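Local coordinates for protein dihydroneopterin triphosphate diphosphatase (Escherichia coli O157:H7, PDB 5U7F) that probably hydrolyses dihydroneopterin triphosphate to dihydroneopterin monophosphate and pyrophosphate in folate biosynthesis, and probably also cleaves nucleoside triphosphates, preferring dATP, at residues V5-P9 against R90-V95; V24-R30 against E117-W123; L70-Q76 against W102-P108; T78-E82 against S135-R139. All coordinates share one frame; numbering follows the deposited sequence.

Contact 1 of 4, residues V5-P9 against R90-V95; sequences VYKRP and RYAPGV. With SO4 (sulfate ion), chain C.
K7 runs along the R90-V95 loop, its side chain touching two flat groups before its charge is used. CB lies over one face of the Y91 ring, 3.9 Å from the centroid. CG, anti to the carbonyl carbon (chi1 -80°), takes the chain past that ring and over one face of the R90 guanidinium, offset toward the rim. CD passes the phenol end of Y91, with CD to OH at 3.7 Å, and CE passes R90 NH1 at 3.9 Å. NZ ends beside a sulfate, probably from the crystallisation liquor, that S42 N also holds; the NZ-sulfate separation is too short to be taken literally. The contact joins the segment leading into strand 10-18 of the Nudix fold to the loop between strands 72-82 and 97-107; K7, as in relatives, probably binds substrate. R90 is tethered by NH2, which donates to V5 O in the guanidinium plane at 2.6 Å. K7 N donates to R90 O at 2.9 Å. A92 CA sits over the centre of the Y6 ring, 3.7 Å from its centroid, while P93 CD reaches the phenol end. One water links A92 N to K7 O, another the Y91 hydroxyl to R8 O.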
# COMPACT_ATOMS: atom_id res chain seq x y z
N VAL A 5 -15.34 -3.50 -13.58
CA VAL A 5 -14.37 -3.20 -14.64
C VAL A 5 -13.01 -3.81 -14.32
O VAL A 5 -12.75 -4.19 -13.17
CB VAL A 5 -14.22 -1.67 -14.84
CG1 VAL A 5 -13.41 -1.05 -13.67
CG2 VAL A 5 -13.59 -1.35 -16.18
N TYR A 6 -12.13 -3.90 -15.31
CA TYR A 6 -10.80 -4.45 -15.08
C TYR A 6 -9.84 -3.52 -14.33
O TYR A 6 -9.67 -2.35 -14.68
CB TYR A 6 -10.18 -4.85 -16.42
CG TYR A 6 -10.97 -5.94 -17.10
CD1 TYR A 6 -11.54 -6.97 -16.36
CD2 TYR A 6 -11.15 -5.95 -18.47
CE1 TYR A 6 -12.26 -7.97 -16.96
CE2 TYR A 6 -11.86 -6.96 -19.09
CZ TYR A 6 -12.42 -7.97 -18.33
OH TYR A 6 -13.14 -8.98 -18.93
N LYS A 7 -9.23 -4.07 -13.29
CA LYS A 7 -8.12 -3.43 -12.61
C LYS A 7 -6.91 -3.31 -13.57
O LYS A 7 -6.71 -4.19 -14.43
CB LYS A 7 -7.72 -4.22 -11.37
CG LYS A 7 -8.58 -4.03 -10.14
CD LYS A 7 -7.83 -4.51 -8.90
CE LYS A 7 -8.40 -3.89 -7.62
NZ LYS A 7 -7.35 -3.56 -6.62
N ARG A 8 -6.10 -2.27 -13.44
CA ARG A 8 -4.90 -2.16 -14.28
C ARG A 8 -3.73 -2.90 -13.61
O ARG A 8 -3.58 -2.80 -12.40
CB ARG A 8 -4.54 -0.70 -14.53
CG ARG A 8 -5.63 0.14 -15.22
CD ARG A 8 -5.08 0.98 -16.40
NE ARG A 8 -3.85 1.68 -16.07
CZ ARG A 8 -2.61 1.30 -16.41
NH1 ARG A 8 -2.39 0.20 -17.15
NH2 ARG A 8 -1.57 2.04 -16.01
N PRO A 9 -2.90 -3.60 -14.39
CA PRO A 9 -1.78 -4.35 -13.79
C PRO A 9 -0.50 -3.50 -13.59
O PRO A 9 0.61 -3.99 -13.73
CB PRO A 9 -1.54 -5.45 -14.80
CG PRO A 9 -1.91 -4.83 -16.10
CD PRO A 9 -3.05 -3.91 -15.82
N ARG A 90 -10.34 -10.15 -11.48
CA ARG A 90 -10.49 -8.69 -11.55
C ARG A 90 -9.67 -8.05 -12.67
O ARG A 90 -9.78 -6.84 -12.90
CB ARG A 90 -10.06 -8.02 -10.24
CG ARG A 90 -10.98 -8.17 -9.03
CD ARG A 90 -12.39 -7.63 -9.24
NE ARG A 90 -12.48 -6.46 -10.11
CZ ARG A 90 -12.33 -5.20 -9.72
NH1 ARG A 90 -12.07 -4.91 -8.45
NH2 ARG A 90 -12.44 -4.23 -10.62
N TYR A 91 -8.78 -8.83 -13.29
CA TYR A 91 -7.94 -8.29 -14.38
C TYR A 91 -8.33 -8.85 -15.75
O TYR A 91 -8.92 -9.93 -15.86
CB TYR A 91 -6.47 -8.59 -14.13
CG TYR A 91 -5.96 -7.95 -12.86
CD1 TYR A 91 -6.20 -8.52 -11.61
CD2 TYR A 91 -5.22 -6.78 -12.90
CE1 TYR A 91 -5.72 -7.95 -10.45
CE2 TYR A 91 -4.74 -6.20 -11.74
CZ TYR A 91 -5.00 -6.79 -10.52
OH TYR A 91 -4.52 -6.21 -9.36
N ALA A 92 -7.94 -8.13 -16.79
CA ALA A 92 -8.32 -8.51 -18.14
C ALA A 92 -7.83 -9.90 -18.49
O ALA A 92 -6.83 -10.38 -17.95
CB ALA A 92 -7.77 -7.49 -19.13
N PRO A 93 -8.53 -10.57 -19.42
CA PRO A 93 -8.13 -11.93 -19.78
C PRO A 93 -6.67 -12.03 -20.19
O PRO A 93 -6.17 -11.22 -20.98
CB PRO A 93 -9.08 -12.27 -20.95
CG PRO A 93 -10.30 -11.45 -20.67
CD PRO A 93 -9.79 -10.17 -20.06
N GLY A 94 -5.97 -13.00 -19.60
CA GLY A 94 -4.59 -13.27 -19.92
C GLY A 94 -3.60 -12.50 -19.05
O GLY A 94 -2.38 -12.71 -19.15
N VAL A 95 -4.12 -11.59 -18.24
CA VAL A 95 -3.28 -10.79 -17.34
C VAL A 95 -3.02 -11.58 -16.05
O VAL A 95 -3.95 -11.89 -15.34
CB VAL A 95 -3.92 -9.44 -16.99
CG1 VAL A 95 -3.12 -8.74 -15.90
CG2 VAL A 95 -3.97 -8.54 -18.21
S SO4 C . -7.16 -0.44 -5.70
O1 SO4 C . -6.29 -1.61 -5.87
O2 SO4 C . -8.55 -0.89 -5.73
O3 SO4 C . -6.85 0.23 -4.43
O4 SO4 C . -6.96 0.50 -6.81
O HOH W 1 -6.37 -5.58 -16.55
O HOH W 2 -3.34 -3.69 -9.49

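Contact 2 of 4, residues V24-R30 against E117-W123; sequences VLMLQRR and EHLAYKW. With CO (cobalt (II) ion), chain E; CO (cobalt (II) ion), chain F.
Strands 24-29 and 120-123 run antiparallel, their axes 4.7 Å apart at closest approach and their directions 158° apart, with M26 and K122 as a hydrogen-bonded pair: M26 N donates to K122 O, and K122 N to M26 O. The bonding continues from Q28 N to A120 O and from L119 N to Q28 O, up to the corner that the chain turns at L119. On the face shared by L25, L27, Y121 and W123, L25 CB lies over the six-membered ring of W123, 3.8 Å from its centroid, while its CD1 touches Y121 CD2. L27 divides its work in the same way: CD2 packs on Y121 CB at 3.5 Å, and CB covers one face of the H118 imidazole, 3.6 Å from the centroid. Q37 takes the hydrogen bond from H118 NE2 and also one from R29 NH1, so a single amide oxygen helps to place both groups. Beyond the corner, E117 is stretched out, CG anti to the backbone N (chi1 -174°) and the rest extended, which carries its carboxylate to the metals. There OE1 binds one cobalt ion at 2.1 Å and OE2 binds a second at 2.1 Å, a bridging carboxylate. R29 runs alongside, pointing the same way, its guanidinium turned 67° from the carboxylate and salt-bridged to D31. Together with E56, E60 and the carbonyl of T40, E117 builds the metal site of a Nudix hydrolase, and R29 probably binds substrate beside it.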
# COMPACT_ATOMS: atom_id res chain seq x y z
N VAL A 24 3.95 0.27 11.86
CA VAL A 24 3.45 0.23 10.48
C VAL A 24 1.94 -0.01 10.46
O VAL A 24 1.44 -0.88 11.14
CB VAL A 24 4.16 -0.88 9.71
CG1 VAL A 24 3.62 -1.01 8.33
CG2 VAL A 24 5.64 -0.56 9.65
N LEU A 25 1.26 0.85 9.71
CA LEU A 25 -0.17 0.81 9.57
C LEU A 25 -0.58 -0.28 8.60
O LEU A 25 -0.17 -0.25 7.44
CB LEU A 25 -0.67 2.17 9.08
CG LEU A 25 -2.15 2.22 8.71
CD1 LEU A 25 -3.03 1.97 9.92
CD2 LEU A 25 -2.51 3.49 8.00
N MET A 26 -1.36 -1.23 9.08
CA MET A 26 -1.80 -2.35 8.24
C MET A 26 -3.31 -2.39 8.18
O MET A 26 -4.00 -2.17 9.20
CB MET A 26 -1.22 -3.64 8.77
CG MET A 26 0.29 -3.65 8.76
SD MET A 26 1.01 -3.54 7.09
CE MET A 26 0.42 -5.08 6.45
N LEU A 27 -3.81 -2.70 6.99
CA LEU A 27 -5.22 -2.55 6.67
C LEU A 27 -5.75 -3.89 6.18
O LEU A 27 -5.12 -4.55 5.39
CB LEU A 27 -5.42 -1.47 5.62
CG LEU A 27 -4.81 -0.09 5.88
CD1 LEU A 27 -4.76 0.73 4.63
CD2 LEU A 27 -5.64 0.60 6.90
N GLN A 28 -6.92 -4.27 6.69
CA GLN A 28 -7.56 -5.56 6.41
C GLN A 28 -8.41 -5.51 5.14
O GLN A 28 -9.36 -4.75 5.07
CB GLN A 28 -8.43 -5.96 7.59
CG GLN A 28 -9.01 -7.35 7.43
CD GLN A 28 -9.85 -7.74 8.63
OE1 GLN A 28 -10.45 -6.89 9.28
NE2 GLN A 28 -9.89 -9.03 8.92
N ARG A 29 -8.08 -6.30 4.11
CA ARG A 29 -8.84 -6.18 2.87
C ARG A 29 -10.28 -6.70 2.97
O ARG A 29 -10.59 -7.56 3.80
CB ARG A 29 -8.15 -6.93 1.73
CG ARG A 29 -6.89 -6.26 1.27
CD ARG A 29 -6.39 -6.90 -0.03
NE ARG A 29 -7.34 -6.70 -1.13
CZ ARG A 29 -7.47 -5.55 -1.80
NH1 ARG A 29 -6.71 -4.50 -1.49
NH2 ARG A 29 -8.36 -5.44 -2.78
N ARG A 30 -11.14 -6.13 2.13
CA ARG A 30 -12.56 -6.53 2.11
C ARG A 30 -12.81 -7.76 1.23
O ARG A 30 -13.69 -8.57 1.55
CB ARG A 30 -13.42 -5.38 1.61
CG ARG A 30 -13.67 -4.23 2.62
CD ARG A 30 -14.87 -3.39 2.17
NE ARG A 30 -15.90 -4.34 1.78
CZ ARG A 30 -16.85 -4.82 2.57
NH1 ARG A 30 -17.00 -4.36 3.81
NH2 ARG A 30 -17.68 -5.75 2.10
N GLU A 117 -11.76 1.49 1.93
CA GLU A 117 -11.61 0.29 1.12
C GLU A 117 -11.45 -0.99 1.96
O GLU A 117 -11.48 -2.10 1.42
CB GLU A 117 -10.39 0.49 0.18
CG GLU A 117 -10.15 -0.60 -0.87
CD GLU A 117 -8.98 -0.25 -1.83
OE1 GLU A 117 -7.92 -0.94 -1.78
OE2 GLU A 117 -9.13 0.71 -2.63
N HIS A 118 -11.30 -0.84 3.28
CA HIS A 118 -10.89 -1.95 4.13
C HIS A 118 -11.89 -2.24 5.26
O HIS A 118 -12.86 -1.52 5.41
CB HIS A 118 -9.52 -1.65 4.71
CG HIS A 118 -8.44 -1.60 3.68
ND1 HIS A 118 -8.20 -0.49 2.91
CD2 HIS A 118 -7.57 -2.55 3.25
CE1 HIS A 118 -7.21 -0.73 2.07
NE2 HIS A 118 -6.79 -1.97 2.27
N LEU A 119 -11.62 -3.26 6.06
CA LEU A 119 -12.53 -3.69 7.14
C LEU A 119 -12.10 -3.17 8.52
O LEU A 119 -12.92 -3.03 9.44
CB LEU A 119 -12.61 -5.20 7.16
CG LEU A 119 -13.25 -5.91 5.96
CD1 LEU A 119 -13.02 -7.40 6.02
CD2 LEU A 119 -14.75 -5.63 5.90
N ALA A 120 -10.80 -2.88 8.66
CA ALA A 120 -10.15 -2.63 9.95
C ALA A 120 -8.74 -2.14 9.70
O ALA A 120 -8.23 -2.33 8.59
CB ALA A 120 -10.07 -3.87 10.77
N TYR A 121 -8.12 -1.53 10.72
CA TYR A 121 -6.70 -1.15 10.65
C TYR A 121 -6.00 -1.49 11.97
O TYR A 121 -6.64 -1.57 13.05
CB TYR A 121 -6.55 0.34 10.31
CG TYR A 121 -6.87 1.28 11.45
CD1 TYR A 121 -8.16 1.76 11.66
CD2 TYR A 121 -5.87 1.71 12.31
CE1 TYR A 121 -8.45 2.63 12.70
CE2 TYR A 121 -6.15 2.59 13.36
CZ TYR A 121 -7.44 3.04 13.55
OH TYR A 121 -7.71 3.91 14.60
N LYS A 122 -4.70 -1.73 11.89
CA LYS A 122 -3.87 -1.97 13.07
C LYS A 122 -2.48 -1.32 12.90
O LYS A 122 -1.92 -1.34 11.80
CB LYS A 122 -3.69 -3.47 13.31
CG LYS A 122 -4.86 -4.13 14.01
CD LYS A 122 -4.98 -3.64 15.46
CE LYS A 122 -6.14 -4.31 16.20
NZ LYS A 122 -6.48 -3.58 17.44
N TRP A 123 -1.94 -0.75 13.98
CA TRP A 123 -0.54 -0.33 14.01
C TRP A 123 0.28 -1.45 14.60
O TRP A 123 -0.01 -1.93 15.69
CB TRP A 123 -0.35 0.96 14.85
CG TRP A 123 -0.94 2.19 14.23
CD1 TRP A 123 -2.19 2.71 14.45
CD2 TRP A 123 -0.33 3.01 13.26
NE1 TRP A 123 -2.38 3.82 13.68
CE2 TRP A 123 -1.26 4.03 12.92
CE3 TRP A 123 0.92 3.01 12.64
CZ2 TRP A 123 -0.96 5.03 12.01
CZ3 TRP A 123 1.20 3.97 11.76
CH2 TRP A 123 0.28 4.98 11.43
CO CO E . -7.81 2.06 -3.64
CO CO F . -6.02 -0.34 -2.58
O HOH W 3 -5.56 -2.16 -3.70
O HOH W 4 -10.04 -4.18 0.58
O HOH W 5 -8.75 2.39 -5.28
O HOH W 6 -9.08 3.65 -2.98
O HOH W 7 -4.97 -0.85 -0.73

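Contact 3 of 4, residues L70-Q76 against W102-P108; sequences LTLIDCQ and WFCLALP
C75 and C104 are joined by a disulfide across two antiparallel neighbours of the mixed Nudix sheet, edge strand 72-82 and strand 97-107. The SG atoms are 2.1 Å apart with a torsion of 113° about the S-S bond. The cysteines are not directly paired: I73 faces C104 in a hydrogen-bonded pair, with I73 N giving to C104 O and C104 N to I73 O, so the disulfide runs diagonally. On the other face, D74 and F103 form a non-hydrogen-bonded pair. Their side chains cross at an angle, the carboxylate and ring planes 41° apart, with D74 CB 3.8 Å from F103 CE2. L72 slants across the same phenylalanine, its CD1 3.9 Å from F103 CB, and both reach A53 of helix 49-61, which packs against this face. Toward the other end the strands part, two waters bridge T71 and A106, and L70 spreads its branches across to the other strand, CD1 slanting against L107 CD2 and CD2 touching P108 CD, the latter side chains at about a right angle. D74 also closes an Asx turn: Q76 N comes to OD1 on its anti side, 2.8 Å away and 29° out of the carboxylate plane.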
# COMPACT_ATOMS: atom_id res chain seq x y z
N LEU A 70 2.90 16.76 4.42
CA LEU A 70 3.65 15.54 4.63
C LEU A 70 4.44 15.29 3.36
O LEU A 70 4.15 15.88 2.32
CB LEU A 70 2.73 14.36 4.96
CG LEU A 70 1.82 14.56 6.16
CD1 LEU A 70 0.65 13.60 6.13
CD2 LEU A 70 2.58 14.40 7.48
N THR A 71 5.41 14.40 3.44
CA THR A 71 6.30 14.13 2.31
C THR A 71 6.18 12.67 1.85
O THR A 71 6.56 11.73 2.56
CB THR A 71 7.76 14.44 2.68
OG1 THR A 71 7.83 15.75 3.25
CG2 THR A 71 8.65 14.38 1.44
N LEU A 72 5.64 12.49 0.65
CA LEU A 72 5.53 11.17 0.06
C LEU A 72 6.84 10.82 -0.63
O LEU A 72 7.23 11.48 -1.59
CB LEU A 72 4.37 11.12 -0.92
CG LEU A 72 4.19 9.79 -1.65
CD1 LEU A 72 3.66 8.75 -0.68
CD2 LEU A 72 3.27 9.96 -2.84
N ILE A 73 7.56 9.83 -0.13
CA ILE A 73 8.87 9.53 -0.69
C ILE A 73 8.78 8.40 -1.72
O ILE A 73 8.20 7.35 -1.45
CB ILE A 73 9.86 9.14 0.41
CG1 ILE A 73 10.07 10.34 1.35
CG2 ILE A 73 11.19 8.65 -0.20
CD1 ILE A 73 10.87 10.02 2.57
N ASP A 74 9.36 8.64 -2.88
CA ASP A 74 9.49 7.62 -3.91
C ASP A 74 10.70 6.76 -3.51
O ASP A 74 11.82 7.25 -3.41
CB ASP A 74 9.65 8.28 -5.30
CG ASP A 74 9.75 7.29 -6.44
OD1 ASP A 74 10.12 6.11 -6.21
OD2 ASP A 74 9.47 7.71 -7.58
N CYS A 75 10.45 5.49 -3.23
CA CYS A 75 11.49 4.55 -2.81
C CYS A 75 12.44 4.13 -3.95
O CYS A 75 13.42 3.43 -3.71
CB CYS A 75 10.86 3.30 -2.23
SG CYS A 75 9.99 3.56 -0.68
N GLN A 76 12.13 4.54 -5.17
CA GLN A 76 12.88 4.14 -6.37
C GLN A 76 13.07 2.63 -6.41
O GLN A 76 14.19 2.13 -6.57
CB GLN A 76 14.23 4.87 -6.44
CG GLN A 76 14.14 6.39 -6.70
CD GLN A 76 15.49 7.00 -7.10
OE1 GLN A 76 16.50 6.30 -7.17
NE2 GLN A 76 15.50 8.30 -7.36
N TRP A 102 7.08 1.40 -5.36
CA TRP A 102 7.02 1.56 -3.90
C TRP A 102 7.20 3.01 -3.49
O TRP A 102 8.06 3.71 -4.04
CB TRP A 102 8.09 0.72 -3.18
CG TRP A 102 7.95 -0.75 -3.29
CD1 TRP A 102 6.90 -1.44 -3.84
CD2 TRP A 102 8.89 -1.73 -2.87
NE1 TRP A 102 7.13 -2.78 -3.77
CE2 TRP A 102 8.34 -2.99 -3.17
CE3 TRP A 102 10.15 -1.67 -2.26
CZ2 TRP A 102 8.99 -4.18 -2.88
CZ3 TRP A 102 10.79 -2.86 -1.97
CH2 TRP A 102 10.22 -4.10 -2.29
N PHE A 103 6.42 3.42 -2.50
CA PHE A 103 6.55 4.74 -1.85
C PHE A 103 6.52 4.55 -0.32
O PHE A 103 6.04 3.54 0.21
CB PHE A 103 5.42 5.67 -2.29
CG PHE A 103 5.40 5.99 -3.75
CD1 PHE A 103 4.87 5.09 -4.67
CD2 PHE A 103 5.93 7.17 -4.22
CE1 PHE A 103 4.88 5.38 -6.02
CE2 PHE A 103 5.94 7.47 -5.58
CZ PHE A 103 5.42 6.60 -6.47
N CYS A 104 7.03 5.55 0.39
CA CYS A 104 7.12 5.50 1.85
C CYS A 104 6.45 6.78 2.35
O CYS A 104 6.57 7.83 1.72
CB CYS A 104 8.59 5.38 2.31
SG CYS A 104 9.62 4.32 1.21
N LEU A 105 5.66 6.69 3.42
CA LEU A 105 5.05 7.88 4.01
C LEU A 105 5.18 7.81 5.52
O LEU A 105 4.62 6.95 6.19
CB LEU A 105 3.59 8.02 3.60
CG LEU A 105 2.82 9.16 4.29
CD1 LEU A 105 3.44 10.51 3.93
CD2 LEU A 105 1.35 9.13 3.94
N ALA A 106 5.95 8.76 6.05
CA ALA A 106 6.25 8.84 7.46
C ALA A 106 5.28 9.83 8.08
O ALA A 106 5.25 10.97 7.66
CB ALA A 106 7.69 9.27 7.67
N LEU A 107 4.46 9.37 9.02
CA LEU A 107 3.65 10.28 9.82
C LEU A 107 4.43 10.59 11.09
O LEU A 107 5.27 9.79 11.52
CB LEU A 107 2.30 9.67 10.16
CG LEU A 107 1.49 9.16 8.97
CD1 LEU A 107 0.20 8.54 9.45
CD2 LEU A 107 1.22 10.27 7.95
N PRO A 108 4.17 11.75 11.70
CA PRO A 108 4.96 12.04 12.89
C PRO A 108 4.62 11.15 14.08
O PRO A 108 5.51 10.83 14.87
CB PRO A 108 4.63 13.51 13.19
CG PRO A 108 3.39 13.82 12.45
CD PRO A 108 3.39 12.92 11.25
O HOH W 8 7.68 10.48 4.33
O HOH W 9 6.05 12.85 6.03
O HOH W 10 9.26 3.80 -6.48

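Contact 4 of 4, residues T78-E82 against S135-R139; sequences TVEFE and SWSNR. With SO4 (sulfate ion), chain B.
W136 presents the edge of its indole to the strand: E80 O and an oxygen of a bound sulfate lie near the ring plane, and S137 CB stands over one face, offset toward the rim. F81 CB comes in obliquely, 3.6 Å from W136 CZ2, and V79 CB meets the far end of the indole at CH2. This is a strand-to-helix contact of the Nudix fold, in which edge strand 72-82 of the mixed sheet receives the first turn of helix 136-147. With CG set between the backbone N and the carbonyl carbon (chi1 68°), the indole reaches from the helix start across to the strand. F81 has the same first torsion, near 55°, and its ring leans over the helix start, CE2 3.6 Å from S137 OG at an oblique angle; that hydroxyl is hydrogen-bonded to E100. V79 CG2 packs on S137 CB at 3.8 Å, completing the apolar side of the contact. The sulfate, probably from the crystallisation liquor, ties the two segments together: its O3 accepts from W136 NE1 at 3.1 Å and from E82 N at 3.2 Å, and R97 holds the ion as well. F81, E82 and S135 are predicted to bind substrate. S135 also occupies the N-cap position of the helix, its OG accepting from N138 N at 3.2 Å in a nearly straight bond of 168°.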
# COMPACT_ATOMS: atom_id res chain seq x y z
N THR A 78 10.75 -0.86 -8.08
CA THR A 78 9.63 -1.45 -8.81
C THR A 78 9.86 -2.96 -8.85
O THR A 78 10.96 -3.42 -9.16
CB THR A 78 9.53 -0.90 -10.25
OG1 THR A 78 9.15 0.48 -10.23
CG2 THR A 78 8.49 -1.64 -11.06
N VAL A 79 8.82 -3.73 -8.52
CA VAL A 79 8.88 -5.18 -8.61
C VAL A 79 7.71 -5.67 -9.43
O VAL A 79 6.77 -4.91 -9.66
CB VAL A 79 8.86 -5.83 -7.23
CG1 VAL A 79 10.13 -5.45 -6.45
CG2 VAL A 79 7.59 -5.41 -6.50
N GLU A 80 7.78 -6.92 -9.87
CA GLU A 80 6.71 -7.56 -10.63
C GLU A 80 6.38 -8.89 -9.97
O GLU A 80 7.27 -9.64 -9.58
CB GLU A 80 7.12 -7.76 -12.08
CG GLU A 80 6.02 -8.35 -12.94
CD GLU A 80 6.50 -8.77 -14.32
OE1 GLU A 80 6.92 -7.88 -15.10
OE2 GLU A 80 6.45 -9.98 -14.64
N PHE A 81 5.10 -9.18 -9.79
CA PHE A 81 4.73 -10.40 -9.12
C PHE A 81 3.49 -10.99 -9.76
O PHE A 81 2.77 -10.32 -10.52
CB PHE A 81 4.51 -10.17 -7.62
CG PHE A 81 3.51 -9.09 -7.28
CD1 PHE A 81 2.15 -9.34 -7.27
CD2 PHE A 81 3.96 -7.84 -6.89
CE1 PHE A 81 1.26 -8.33 -6.93
CE2 PHE A 81 3.08 -6.86 -6.55
CZ PHE A 81 1.74 -7.11 -6.56
N GLU A 82 3.28 -12.27 -9.45
CA GLU A 82 2.13 -13.01 -9.93
C GLU A 82 0.92 -12.59 -9.11
O GLU A 82 0.95 -12.55 -7.87
CB GLU A 82 2.38 -14.50 -9.82
CG GLU A 82 1.21 -15.39 -10.31
CD GLU A 82 1.14 -15.54 -11.83
OE1 GLU A 82 2.15 -15.24 -12.52
OE2 GLU A 82 0.05 -15.98 -12.34
N SER A 135 1.49 -10.51 1.08
CA SER A 135 2.21 -10.03 -0.10
C SER A 135 3.73 -9.97 0.13
O SER A 135 4.21 -9.25 1.04
CB SER A 135 1.67 -8.65 -0.49
OG SER A 135 2.54 -7.94 -1.36
N TRP A 136 4.48 -10.71 -0.68
CA TRP A 136 5.92 -10.73 -0.52
C TRP A 136 6.52 -9.38 -0.81
O TRP A 136 7.51 -9.05 -0.22
CB TRP A 136 6.60 -11.82 -1.37
CG TRP A 136 6.59 -11.68 -2.85
CD1 TRP A 136 5.80 -12.36 -3.71
CD2 TRP A 136 7.46 -10.88 -3.64
NE1 TRP A 136 6.09 -12.01 -5.02
CE2 TRP A 136 7.11 -11.11 -5.00
CE3 TRP A 136 8.49 -9.99 -3.35
CZ2 TRP A 136 7.75 -10.45 -6.04
CZ3 TRP A 136 9.13 -9.34 -4.39
CH2 TRP A 136 8.74 -9.56 -5.72
N SER A 137 5.91 -8.58 -1.68
CA SER A 137 6.50 -7.29 -2.02
C SER A 137 6.26 -6.29 -0.87
O SER A 137 7.15 -5.51 -0.52
CB SER A 137 5.94 -6.76 -3.33
OG SER A 137 4.53 -6.62 -3.26
N ASN A 138 5.06 -6.32 -0.31
CA ASN A 138 4.70 -5.52 0.88
C ASN A 138 5.63 -5.83 2.04
O ASN A 138 6.14 -4.91 2.70
CB ASN A 138 3.25 -5.78 1.28
CG ASN A 138 2.60 -4.61 2.05
OD1 ASN A 138 1.36 -4.45 1.97
ND2 ASN A 138 3.40 -3.81 2.80
N ARG A 139 5.87 -7.11 2.27
CA ARG A 139 6.83 -7.54 3.26
C ARG A 139 8.20 -6.95 3.01
O ARG A 139 8.82 -6.34 3.91
CB ARG A 139 6.92 -9.04 3.28
CG ARG A 139 8.07 -9.59 4.12
CD ARG A 139 7.86 -11.06 4.38
NE ARG A 139 8.12 -11.82 3.17
CZ ARG A 139 7.24 -12.56 2.50
NH1 ARG A 139 5.95 -12.68 2.87
NH2 ARG A 139 7.70 -13.19 1.42
S SO4 B . 6.28 -14.37 -8.06
O1 SO4 B . 6.11 -15.82 -8.03
O2 SO4 B . 6.29 -13.92 -9.44
O3 SO4 B . 5.14 -13.77 -7.35
O4 SO4 B . 7.53 -14.01 -7.40

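Contacts 2, 3 and 4 all reach the one mixed sheet of the Nudix domain, while contact 1 joins loops beside it. Contacts 2 and 3 lie at opposite edges of the sheet, whose strand order is 72-82, 97-107, 10-18, 36-42, 23-29, 118-125; their centres are about 18 Å apart, yet W123 CH2 packs on L107 CD1. Contact 3 is nested along the chain within the loop that contact 2 closes. Contacts 3 and 4 share strand 72-82 and touch through W102. Contact 1 crosses all the others along the chain and lies about 17 Å from contact 4, centre to centre. Contacts 1, 2 and 4 thus bring probable or predicted substrate-binding residues from distant sequence positions toward the cobalt site.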